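Local structure of 3-oxoacyl-[acyl-carrier-protein] synthase, mitochondrial (Arabidopsis thaliana, 2IX4) at residues K83-F88 against S159-M164; H262-R265 against K269-A272; K354-H359 against M383-K388. The protein catalyses the condensation steps of mitochondrial fatty acid synthesis, adding two carbons from malonyl-ACP to an acyl chain, and works as a homodimer. One frame throughout, in Å; residues are numbered along the deposited sequence.

Overall arrangement
All three contacts belong to one ketosynthase chain of the thiolase-like superfamily and follow one another along the sequence without touching. Contact 1 sets a loop against helix 157-166 at the dimer interface, with the His161 side chain about 12 Å from a bound hexanoic acid. Contact 2 closes a short turn into strand 272-281, its centre about 24 Å from that of the chain. Contact 3 is nearer the middle and carries His359, predicted to be an active-site residue; Gly355 lies about 12 Å from the potassium ion. Centres of contacts 1 and 3, on opposite sides of the chain's centre, are about 30 Å apart; their nearest atoms are about 12 Å apart.

Contact 1. Residues K83-F88 against S159-M164; sequences KAVANF and SGHVSM
His161 reaches its imidazole from helix 157-166 to Val85, where CE1 of the ring lies 3.8 Å from CG2 of the valine. This is helix-to-loop packing in the thiolase-like fold: residues 83-85 run up to the start of helix 87-102, with Ala86 at the N-cap position, and the histidine bridges from the neighbouring helix. The histidine CG stands opposite the carbonyl carbon (chi1 -74°), which carries the ring away from its own helix and across to the loop. The methyl CG2 of Val85 meets the imidazole obliquely, neither squarely over it nor at its rim, and is also 4.0 Å from ND1 of His161. With CG1 of Val85 opposite the backbone N (chi1 180°), CG2 is the branch left to face the ring.

Ala84 adds its methyl, CB lying 4.4 Å from His161 CE1. Its carbonyl oxygen is too distant from the ring nitrogen for a direct hydrogen bond, and a water spans the interval. Around this small patch, Ile89 and Val93 of helix 87-102 also touch the histidine, while Ile286 of the second subunit packs on both Ala84 and His161, placing the contact at the dimer interface. An alanine in place of His161 would probably leave the water without its ring partner and open a gap beside the Val85 methyl. The water lies in the imidazole plane at its edge, 2.8 Å from His161 NE2, and donates a hydrogen bond to Ala84 O at 2.7 Å.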
ATOM      1  N   LYS A  83      13.041   4.485  18.520  1.00 29.91           N
ATOM      2  CA  LYS A  83      13.882   3.620  17.687  1.00 30.29           C
ATOM      3  C   LYS A  83      13.138   3.003  16.500  1.00 30.14           C
ATOM      4  O   LYS A  83      13.757   2.631  15.499  1.00 30.32           O
ATOM      5  CB  LYS A  83      14.524   2.518  18.538  1.00 30.53           C
ATOM      6  CG  LYS A  83      15.637   3.008  19.454  1.00 31.64           C
ATOM      7  CD  LYS A  83      16.266   1.861  20.231  1.00 33.25           C
ATOM      8  CE  LYS A  83      17.421   2.352  21.085  1.00 34.34           C
ATOM      9  NZ  LYS A  83      18.078   1.242  21.831  1.00 35.41           N
ATOM     10  N   ALA A  84      11.814   2.904  16.615  1.00 29.86           N
ATOM     11  CA  ALA A  84      10.984   2.289  15.576  1.00 29.68           C
ATOM     12  C   ALA A  84      10.449   3.303  14.563  1.00 29.51           C
ATOM     13  O   ALA A  84       9.745   2.933  13.620  1.00 29.63           O
ATOM     14  CB  ALA A  84       9.835   1.512  16.213  1.00 29.79           C
ATOM     15  N   VAL A  85      10.789   4.577  14.757  1.00 29.13           N
ATOM     16  CA  VAL A  85      10.263   5.652  13.917  1.00 28.85           C
ATOM     17  C   VAL A  85      11.267   6.094  12.844  1.00 28.40           C
ATOM     18  O   VAL A  85      12.245   6.792  13.133  1.00 28.49           O
ATOM     19  CB  VAL A  85       9.780   6.872  14.764  1.00 28.93           C
ATOM     20  CG1 VAL A  85       9.244   7.985  13.867  1.00 29.26           C
ATOM     21  CG2 VAL A  85       8.699   6.449  15.754  1.00 29.33           C
ATOM     22  N   ALA A  86      11.020   5.669  11.609  1.00 27.67           N
ATOM     23  CA  ALA A  86      11.743   6.193  10.454  1.00 26.94           C
ATOM     24  C   ALA A  86      11.193   7.576  10.113  1.00 26.53           C
ATOM     25  O   ALA A  86      10.110   7.953  10.576  1.00 26.10           O
ATOM     26  CB  ALA A  86      11.616   5.253   9.268  1.00 27.00           C
ATOM     27  N   ASN A  87      11.934   8.326   9.301  1.00 26.02           N
ATOM     28  CA  ASN A  87      11.578   9.710   8.996  1.00 25.64           C
ATOM     29  C   ASN A  87      10.186   9.894   8.395  1.00 25.05           C
ATOM     30  O   ASN A  87       9.472  10.821   8.776  1.00 24.98           O
ATOM     31  CB  ASN A  87      12.654  10.375   8.135  1.00 25.92           C
ATOM     32  CG  ASN A  87      13.931  10.652   8.911  1.00 26.85           C
ATOM     33  OD1 ASN A  87      14.321   9.879   9.788  1.00 29.29           O
ATOM     34  ND2 ASN A  87      14.589  11.755   8.591  1.00 28.65           N
ATOM     35  N   PHE A  88       9.793   9.000   7.488  1.00 24.32           N
ATOM     36  CA  PHE A  88       8.456   9.068   6.890  1.00 23.75           C
ATOM     37  C   PHE A  88       7.344   8.928   7.935  1.00 23.38           C
ATOM     38  O   PHE A  88       6.295   9.562   7.817  1.00 23.45           O
ATOM     39  CB  PHE A  88       8.297   8.072   5.727  1.00 23.68           C
ATOM     40  CG  PHE A  88       8.079   6.640   6.149  1.00 23.43           C
ATOM     41  CD1 PHE A  88       6.799   6.093   6.149  1.00 23.03           C
ATOM     42  CD2 PHE A  88       9.152   5.828   6.510  1.00 23.46           C
ATOM     43  CE1 PHE A  88       6.587   4.768   6.518  1.00 23.21           C
ATOM     44  CE2 PHE A  88       8.949   4.496   6.880  1.00 23.32           C
ATOM     45  CZ  PHE A  88       7.666   3.967   6.884  1.00 23.19           C
ATOM     46  N   SER A 159       0.301   4.861   9.490  1.00 23.23           N
ATOM     47  CA  SER A 159      -1.053   4.619  10.000  1.00 23.06           C
ATOM     48  C   SER A 159      -1.046   3.966  11.375  1.00 22.82           C
ATOM     49  O   SER A 159      -1.835   4.340  12.244  1.00 23.06           O
ATOM     50  CB  SER A 159      -1.851   3.737   9.036  1.00 23.02           C
ATOM     51  OG  SER A 159      -2.092   4.405   7.818  1.00 23.61           O
ATOM     52  N   GLY A 160      -0.162   2.984  11.559  1.00 22.45           N
ATOM     53  CA  GLY A 160      -0.015   2.286  12.832  1.00 21.96           C
ATOM     54  C   GLY A 160       0.359   3.218  13.970  1.00 21.82           C
ATOM     55  O   GLY A 160      -0.256   3.179  15.038  1.00 21.57           O
ATOM     56  N   HIS A 161       1.359   4.066  13.734  1.00 21.63           N
ATOM     57  CA  HIS A 161       1.844   4.998  14.758  1.00 21.81           C
ATOM     58  C   HIS A 161       0.846   6.109  15.080  1.00 21.76           C
ATOM     59  O   HIS A 161       0.735   6.527  16.232  1.00 21.85           O
ATOM     60  CB  HIS A 161       3.190   5.590  14.349  1.00 21.90           C
ATOM     61  CG  HIS A 161       4.330   4.632  14.484  1.00 22.07           C
ATOM     62  ND1 HIS A 161       5.188   4.645  15.562  1.00 22.39           N
ATOM     63  CD2 HIS A 161       4.747   3.622  13.683  1.00 21.22           C
ATOM     64  CE1 HIS A 161       6.090   3.693  15.414  1.00 22.47           C
ATOM     65  NE2 HIS A 161       5.844   3.056  14.283  1.00 21.69           N
ATOM     66  N   VAL A 162       0.131   6.585  14.063  1.00 21.83           N
ATOM     67  CA  VAL A 162      -0.916   7.593  14.255  1.00 22.13           C
ATOM     68  C   VAL A 162      -2.081   7.022  15.075  1.00 22.33           C
ATOM     69  O   VAL A 162      -2.486   7.617  16.076  1.00 22.17           O
ATOM     70  CB  VAL A 162      -1.399   8.206  12.903  1.00 22.07           C
ATOM     71  CG1 VAL A 162      -2.606   9.125  13.105  1.00 22.04           C
ATOM     72  CG2 VAL A 162      -0.263   8.977  12.233  1.00 22.18           C
ATOM     73  N   SER A 163      -2.590   5.858  14.668  1.00 22.57           N
ATOM     74  CA  SER A 163      -3.688   5.199  15.383  1.00 23.02           C
ATOM     75  C   SER A 163      -3.341   4.921  16.843  1.00 23.06           C
ATOM     76  O   SER A 163      -4.160   5.153  17.729  1.00 23.08           O
ATOM     77  CB  SER A 163      -4.095   3.903  14.683  1.00 23.11           C
ATOM     78  OG  SER A 163      -3.010   2.999  14.627  1.00 24.77           O
ATOM     79  N   MET A 164      -2.122   4.433  17.078  1.00 23.20           N
ATOM     80  CA  MET A 164      -1.615   4.176  18.431  1.00 23.42           C
ATOM     81  C   MET A 164      -1.569   5.429  19.300  1.00 22.93           C
ATOM     82  O   MET A 164      -1.953   5.391  20.471  1.00 22.91           O
ATOM     83  CB  MET A 164      -0.211   3.572  18.376  1.00 23.86           C
ATOM     84  CG  MET A 164      -0.156   2.071  18.154  1.00 25.77           C
ATOM     85  SD  MET A 164       1.552   1.478  18.017  1.00 30.40           S
ATOM     86  CE  MET A 164       2.195   1.880  19.640  1.00 27.88           C
TER
HETATM   87  O   HOH W   1       7.683   1.281  13.265  1.00 15.24           O

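Contact 2. Residues H262-R265 against K269-A272; sequences HAKR and KIYA
Ala263 faces Ile270 across a tight helix-turn-strand connection, in which the short helix 260-265 ends and the chain doubles back towards strand 272-281 of the large mixed sheet. The methyl of Ala263 points toward the returning segment, and CB comes 4.2 Å from CD1 of Ile270. This is loose apolar packing between the ends of two side chains, with no hydrogen bond or salt bridge between the segments; the alpha carbons of Ala263 and Ile270 remain 7.7 Å apart. Next comes Lys264, whose CG brushes the same isoleucine methyl, CD1 of Ile270, at 4.5 Å before the chain leads away towards solvent. CG is the Lys264 atom nearest the isoleucine, while its ammonium group forms a salt bridge with Glu261 and the side chain makes a cation-pi contact with Tyr260.

Behind the pair lies strand 3-12, where Val4 touches both Ala263 and Ile270 and thus continues the apolar patch into the sheet. The adjoining residue Tyr271 already makes backbone hydrogen bonds with Val5, tying the returning segment to that strand. Ile270 reaches the helix through its longer branch: CG1 lies beside the backbone N (chi1 -65°), and an extended chi2 of 160° carries CD1 out to the Ala263 methyl.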
ATOM      1  N   HIS A 262     -21.998  14.265  10.967  1.00 24.62           N
ATOM      2  CA  HIS A 262     -21.118  14.152  12.130  1.00 24.85           C
ATOM      3  C   HIS A 262     -20.394  15.477  12.398  1.00 24.88           C
ATOM      4  O   HIS A 262     -20.335  15.940  13.541  1.00 24.70           O
ATOM      5  CB  HIS A 262     -20.108  13.015  11.916  1.00 24.91           C
ATOM      6  CG  HIS A 262     -19.259  12.714  13.114  1.00 25.58           C
ATOM      7  ND1 HIS A 262     -18.075  13.372  13.374  1.00 26.24           N
ATOM      8  CD2 HIS A 262     -19.419  11.819  14.119  1.00 25.71           C
ATOM      9  CE1 HIS A 262     -17.546  12.900  14.490  1.00 26.02           C
ATOM     10  NE2 HIS A 262     -18.341  11.956  14.960  1.00 25.54           N
ATOM     11  N   ALA A 263     -19.863  16.082  11.335  1.00 24.99           N
ATOM     12  CA  ALA A 263     -19.168  17.372  11.419  1.00 25.11           C
ATOM     13  C   ALA A 263     -20.084  18.510  11.872  1.00 25.21           C
ATOM     14  O   ALA A 263     -19.697  19.328  12.711  1.00 24.97           O
ATOM     15  CB  ALA A 263     -18.515  17.713  10.078  1.00 25.04           C
ATOM     16  N   LYS A 264     -21.294  18.557  11.314  1.00 25.48           N
ATOM     17  CA  LYS A 264     -22.260  19.610  11.641  1.00 25.72           C
ATOM     18  C   LYS A 264     -22.743  19.526  13.084  1.00 25.79           C
ATOM     19  O   LYS A 264     -22.922  20.552  13.743  1.00 25.62           O
ATOM     20  CB  LYS A 264     -23.454  19.580  10.685  1.00 25.84           C
ATOM     21  CG  LYS A 264     -23.173  20.165   9.303  1.00 26.72           C
ATOM     22  CD  LYS A 264     -24.456  20.373   8.507  1.00 27.96           C
ATOM     23  CE  LYS A 264     -25.056  19.052   8.040  1.00 28.91           C
ATOM     24  NZ  LYS A 264     -26.373  19.246   7.373  1.00 30.08           N
ATOM     25  N   ARG A 265     -22.944  18.299  13.565  1.00 26.05           N
ATOM     26  CA  ARG A 265     -23.395  18.042  14.937  1.00 26.35           C
ATOM     27  C   ARG A 265     -22.472  18.638  15.999  1.00 26.01           C
ATOM     28  O   ARG A 265     -22.944  19.235  16.966  1.00 25.87           O
ATOM     29  CB  ARG A 265     -23.543  16.538  15.171  1.00 26.70           C
ATOM     30  CG  ARG A 265     -24.926  15.993  14.878  1.00 28.41           C
ATOM     31  CD  ARG A 265     -25.730  15.808  16.156  1.00 31.00           C
ATOM     32  NE  ARG A 265     -25.405  14.553  16.836  1.00 33.01           N
ATOM     33  CZ  ARG A 265     -25.912  14.175  18.009  1.00 34.08           C
ATOM     34  NH1 ARG A 265     -26.777  14.950  18.654  1.00 34.50           N
ATOM     35  NH2 ARG A 265     -25.554  13.013  18.543  1.00 34.94           N
ATOM     36  N   LYS A 269     -15.644  23.366  11.850  1.00 25.91           N
ATOM     37  CA  LYS A 269     -15.509  24.175  10.649  1.00 26.03           C
ATOM     38  C   LYS A 269     -15.148  23.268   9.481  1.00 25.64           C
ATOM     39  O   LYS A 269     -14.370  22.326   9.627  1.00 25.70           O
ATOM     40  CB  LYS A 269     -14.517  25.336  10.834  1.00 26.45           C
ATOM     41  CG  LYS A 269     -13.094  24.962  11.234  1.00 27.76           C
ATOM     42  CD  LYS A 269     -12.135  25.032  10.048  1.00 29.93           C
ATOM     43  CE  LYS A 269     -10.738  25.472  10.482  1.00 30.41           C
ATOM     44  NZ  LYS A 269     -10.185  24.627  11.574  1.00 30.99           N
ATOM     45  N   ILE A 270     -15.749  23.544   8.333  1.00 25.33           N
ATOM     46  CA  ILE A 270     -15.606  22.689   7.169  1.00 24.97           C
ATOM     47  C   ILE A 270     -14.905  23.453   6.053  1.00 24.86           C
ATOM     48  O   ILE A 270     -15.346  24.535   5.657  1.00 24.90           O
ATOM     49  CB  ILE A 270     -16.983  22.157   6.705  1.00 24.99           C
ATOM     50  CG1 ILE A 270     -17.589  21.249   7.783  1.00 24.92           C
ATOM     51  CG2 ILE A 270     -16.857  21.416   5.384  1.00 25.00           C
ATOM     52  CD1 ILE A 270     -19.087  21.050   7.670  1.00 25.56           C
ATOM     53  N   TYR A 271     -13.805  22.890   5.562  1.00 24.48           N
ATOM     54  CA  TYR A 271     -13.047  23.494   4.474  1.00 24.22           C
ATOM     55  C   TYR A 271     -13.755  23.306   3.136  1.00 24.12           C
ATOM     56  O   TYR A 271     -13.953  24.266   2.390  1.00 24.09           O
ATOM     57  CB  TYR A 271     -11.635  22.902   4.402  1.00 24.10           C
ATOM     58  CG  TYR A 271     -10.695  23.365   5.496  1.00 24.17           C
ATOM     59  CD1 TYR A 271     -10.484  22.586   6.632  1.00 23.81           C
ATOM     60  CD2 TYR A 271     -10.009  24.578   5.390  1.00 23.89           C
ATOM     61  CE1 TYR A 271      -9.617  23.001   7.637  1.00 23.66           C
ATOM     62  CE2 TYR A 271      -9.140  25.002   6.392  1.00 23.67           C
ATOM     63  CZ  TYR A 271      -8.950  24.207   7.512  1.00 23.86           C
ATOM     64  OH  TYR A 271      -8.094  24.613   8.510  1.00 23.56           O
ATOM     65  N   ALA A 272     -14.134  22.063   2.847  1.00 23.96           N
ATOM     66  CA  ALA A 272     -14.697  21.679   1.555  1.00 24.01           C
ATOM     67  C   ALA A 272     -15.287  20.276   1.636  1.00 24.01           C
ATOM     68  O   ALA A 272     -15.099  19.578   2.632  1.00 23.92           O
ATOM     69  CB  ALA A 272     -13.616  21.730   0.465  1.00 23.83           C
TER

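Contact 3. Residues K354-H359 against M383-K388; sequences KGATGH and MTLNVK
The short helix 354-357, which leads directly to the predicted active-site histidine of this ketosynthase, is backed by the loop 383-388 that follows strand 380-381. Leu385 makes the contact. Its CD1 methyl rests against the helix backbone and the adjacent methyl, 3.8 Å from both Ala356 CA and Ala356 CB, and Gly355 O lies at the same 3.8 Å from Leu385 CD1. Leucine CG is anti to the carbonyl carbon (chi1 -74°), and chi2 of 175° extends CD1 towards Ala356.

The backbones approach closely here, with the alpha carbons of Gly355 and Leu385 only 5.0 Å apart. The position a beta carbon would take on Gly355 is just 3.1 Å from Leu385 CB, consistent with glycine allowing the close approach. Asn386 ND2 is hydrogen-bonded to the backbone oxygens of Gln233 and Ser236, and Thr384 OG1 to Leu401 and Ser352, which ties the residues either side of Leu385 in sequence to neighbouring chain segments.

Past Ala356, Thr357 OG1 donates to Gly358 O at 2.9 Å, in the carbonyl plane and on a lone pair, and this bond spans the turn out of the helix. His359 follows, and CE of Lys354, from the start of the helix, lies 3.5 Å above one face of its ring, offset towards the rim, while Lys354 NZ is salt-bridged to Glu368 of the potassium site. No hydrogen bond joins the two segments: they meet by van der Waals packing of Leu385 CD1 on Ala356 and the Gly355 carbonyl oxygen, and the polar bonds lie around it.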
ATOM      1  N   LYS A 354       4.757  21.716  -8.129  1.00 19.82           N
ATOM      2  CA  LYS A 354       5.992  20.941  -7.979  1.00 20.36           C
ATOM      3  C   LYS A 354       7.268  21.735  -8.280  1.00 20.60           C
ATOM      4  O   LYS A 354       8.365  21.311  -7.913  1.00 20.80           O
ATOM      5  CB  LYS A 354       5.934  19.657  -8.816  1.00 20.27           C
ATOM      6  CG  LYS A 354       5.011  18.593  -8.223  1.00 20.90           C
ATOM      7  CD  LYS A 354       5.229  17.237  -8.878  1.00 21.27           C
ATOM      8  CE  LYS A 354       4.421  16.134  -8.210  1.00 21.98           C
ATOM      9  NZ  LYS A 354       2.952  16.299  -8.409  1.00 23.27           N
ATOM     10  N   GLY A 355       7.130  22.878  -8.944  1.00 20.93           N
ATOM     11  CA  GLY A 355       8.249  23.810  -9.093  1.00 21.24           C
ATOM     12  C   GLY A 355       8.733  24.314  -7.739  1.00 21.39           C
ATOM     13  O   GLY A 355       9.920  24.588  -7.563  1.00 21.57           O
ATOM     14  N   ALA A 356       7.807  24.409  -6.785  1.00 21.36           N
ATOM     15  CA  ALA A 356       8.076  24.930  -5.441  1.00 21.43           C
ATOM     16  C   ALA A 356       8.421  23.847  -4.411  1.00 21.57           C
ATOM     17  O   ALA A 356       9.363  24.000  -3.630  1.00 21.56           O
ATOM     18  CB  ALA A 356       6.885  25.745  -4.955  1.00 21.22           C
ATOM     19  N   THR A 357       7.647  22.764  -4.408  1.00 21.76           N
ATOM     20  CA  THR A 357       7.798  21.698  -3.418  1.00 21.73           C
ATOM     21  C   THR A 357       8.726  20.581  -3.879  1.00 21.83           C
ATOM     22  O   THR A 357       9.231  19.816  -3.061  1.00 21.83           O
ATOM     23  CB  THR A 357       6.442  21.045  -3.076  1.00 21.74           C
ATOM     24  OG1 THR A 357       5.869  20.485  -4.266  1.00 21.75           O
ATOM     25  CG2 THR A 357       5.481  22.053  -2.460  1.00 21.67           C
ATOM     26  N   GLY A 358       8.940  20.483  -5.189  1.00 21.92           N
ATOM     27  CA  GLY A 358       9.552  19.292  -5.767  1.00 21.86           C
ATOM     28  C   GLY A 358       8.526  18.169  -5.818  1.00 22.10           C
ATOM     29  O   GLY A 358       7.348  18.369  -5.484  1.00 21.96           O
ATOM     30  N   HIS A 359       8.966  16.985  -6.233  1.00 22.13           N
ATOM     31  CA  HIS A 359       8.096  15.815  -6.267  1.00 22.40           C
ATOM     32  C   HIS A 359       8.136  15.083  -4.924  1.00 22.61           C
ATOM     33  O   HIS A 359       9.111  14.387  -4.615  1.00 22.71           O
ATOM     34  CB  HIS A 359       8.510  14.874  -7.404  1.00 22.28           C
ATOM     35  CG  HIS A 359       7.465  13.867  -7.771  1.00 22.20           C
ATOM     36  ND1 HIS A 359       6.427  13.524  -6.930  1.00 22.19           N
ATOM     37  CD2 HIS A 359       7.316  13.104  -8.879  1.00 21.94           C
ATOM     38  CE1 HIS A 359       5.671  12.613  -7.514  1.00 22.38           C
ATOM     39  NE2 HIS A 359       6.189  12.340  -8.697  1.00 21.86           N
ATOM     40  N   MET A 383       0.739  29.577  -8.240  1.00 21.39           N
ATOM     41  CA  MET A 383       1.482  29.673  -9.496  1.00 21.48           C
ATOM     42  C   MET A 383       2.263  28.401  -9.819  1.00 21.18           C
ATOM     43  O   MET A 383       2.523  27.581  -8.936  1.00 21.17           O
ATOM     44  CB  MET A 383       2.458  30.855  -9.435  1.00 21.58           C
ATOM     45  CG  MET A 383       3.626  30.670  -8.468  1.00 22.45           C
ATOM     46  SD  MET A 383       4.672  32.124  -8.320  1.00 25.73           S
ATOM     47  CE  MET A 383       3.738  33.107  -7.151  1.00 24.61           C
ATOM     48  N   THR A 384       2.628  28.251 -11.091  1.00 20.96           N
ATOM     49  CA  THR A 384       3.671  27.315 -11.501  1.00 20.82           C
ATOM     50  C   THR A 384       4.961  28.122 -11.595  1.00 20.85           C
ATOM     51  O   THR A 384       4.997  29.158 -12.259  1.00 20.74           O
ATOM     52  CB  THR A 384       3.396  26.691 -12.891  1.00 20.79           C
ATOM     53  OG1 THR A 384       2.035  26.264 -12.975  1.00 20.69           O
ATOM     54  CG2 THR A 384       4.310  25.502 -13.143  1.00 20.67           C
ATOM     55  N   LEU A 385       6.012  27.655 -10.930  1.00 20.98           N
ATOM     56  CA  LEU A 385       7.307  28.320 -10.994  1.00 21.13           C
ATOM     57  C   LEU A 385       8.078  27.919 -12.248  1.00 21.26           C
ATOM     58  O   LEU A 385       7.898  26.817 -12.772  1.00 20.93           O
ATOM     59  CB  LEU A 385       8.143  28.022  -9.744  1.00 21.24           C
ATOM     60  CG  LEU A 385       7.772  28.703  -8.421  1.00 21.77           C
ATOM     61  CD1 LEU A 385       8.647  28.171  -7.297  1.00 21.72           C
ATOM     62  CD2 LEU A 385       7.903  30.218  -8.509  1.00 22.31           C
ATOM     63  N   ASN A 386       8.913  28.841 -12.725  1.00 21.55           N
ATOM     64  CA  ASN A 386       9.899  28.590 -13.785  1.00 22.12           C
ATOM     65  C   ASN A 386       9.366  28.305 -15.195  1.00 22.62           C
ATOM     66  O   ASN A 386      10.027  27.631 -15.993  1.00 22.65           O
ATOM     67  CB  ASN A 386      10.901  27.507 -13.352  1.00 21.89           C
ATOM     68  CG  ASN A 386      11.695  27.901 -12.123  1.00 22.15           C
ATOM     69  OD1 ASN A 386      12.114  29.050 -11.980  1.00 21.34           O
ATOM     70  ND2 ASN A 386      11.914  26.942 -11.230  1.00 22.50           N
ATOM     71  N   VAL A 387       8.182  28.829 -15.506  1.00 23.22           N
ATOM     72  CA  VAL A 387       7.647  28.734 -16.867  1.00 23.99           C
ATOM     73  C   VAL A 387       8.070  29.970 -17.666  1.00 24.47           C
ATOM     74  O   VAL A 387       7.309  30.929 -17.816  1.00 24.70           O
ATOM     75  CB  VAL A 387       6.107  28.556 -16.899  1.00 23.90           C
ATOM     76  CG1 VAL A 387       5.650  28.114 -18.290  1.00 24.22           C
ATOM     77  CG2 VAL A 387       5.662  27.546 -15.863  1.00 23.94           C
ATOM     78  N   LYS A 388       9.301  29.938 -18.161  1.00 25.08           N
ATOM     79  CA  LYS A 388       9.863  31.044 -18.932  1.00 25.66           C
ATOM     80  C   LYS A 388       9.508  30.886 -20.403  1.00 25.55           C
ATOM     81  O   LYS A 388       9.239  31.869 -21.097  1.00 25.70           O
ATOM     82  CB  LYS A 388      11.380  31.092 -18.753  1.00 25.93           C
ATOM     83  CG  LYS A 388      11.814  31.136 -17.297  1.00 27.43           C
ATOM     84  CD  LYS A 388      13.199  30.541 -17.111  1.00 29.80           C
ATOM     85  CE  LYS A 388      13.490  30.303 -15.636  1.00 30.64           C
ATOM     86  NZ  LYS A 388      14.932  30.008 -15.423  1.00 31.95           N
TER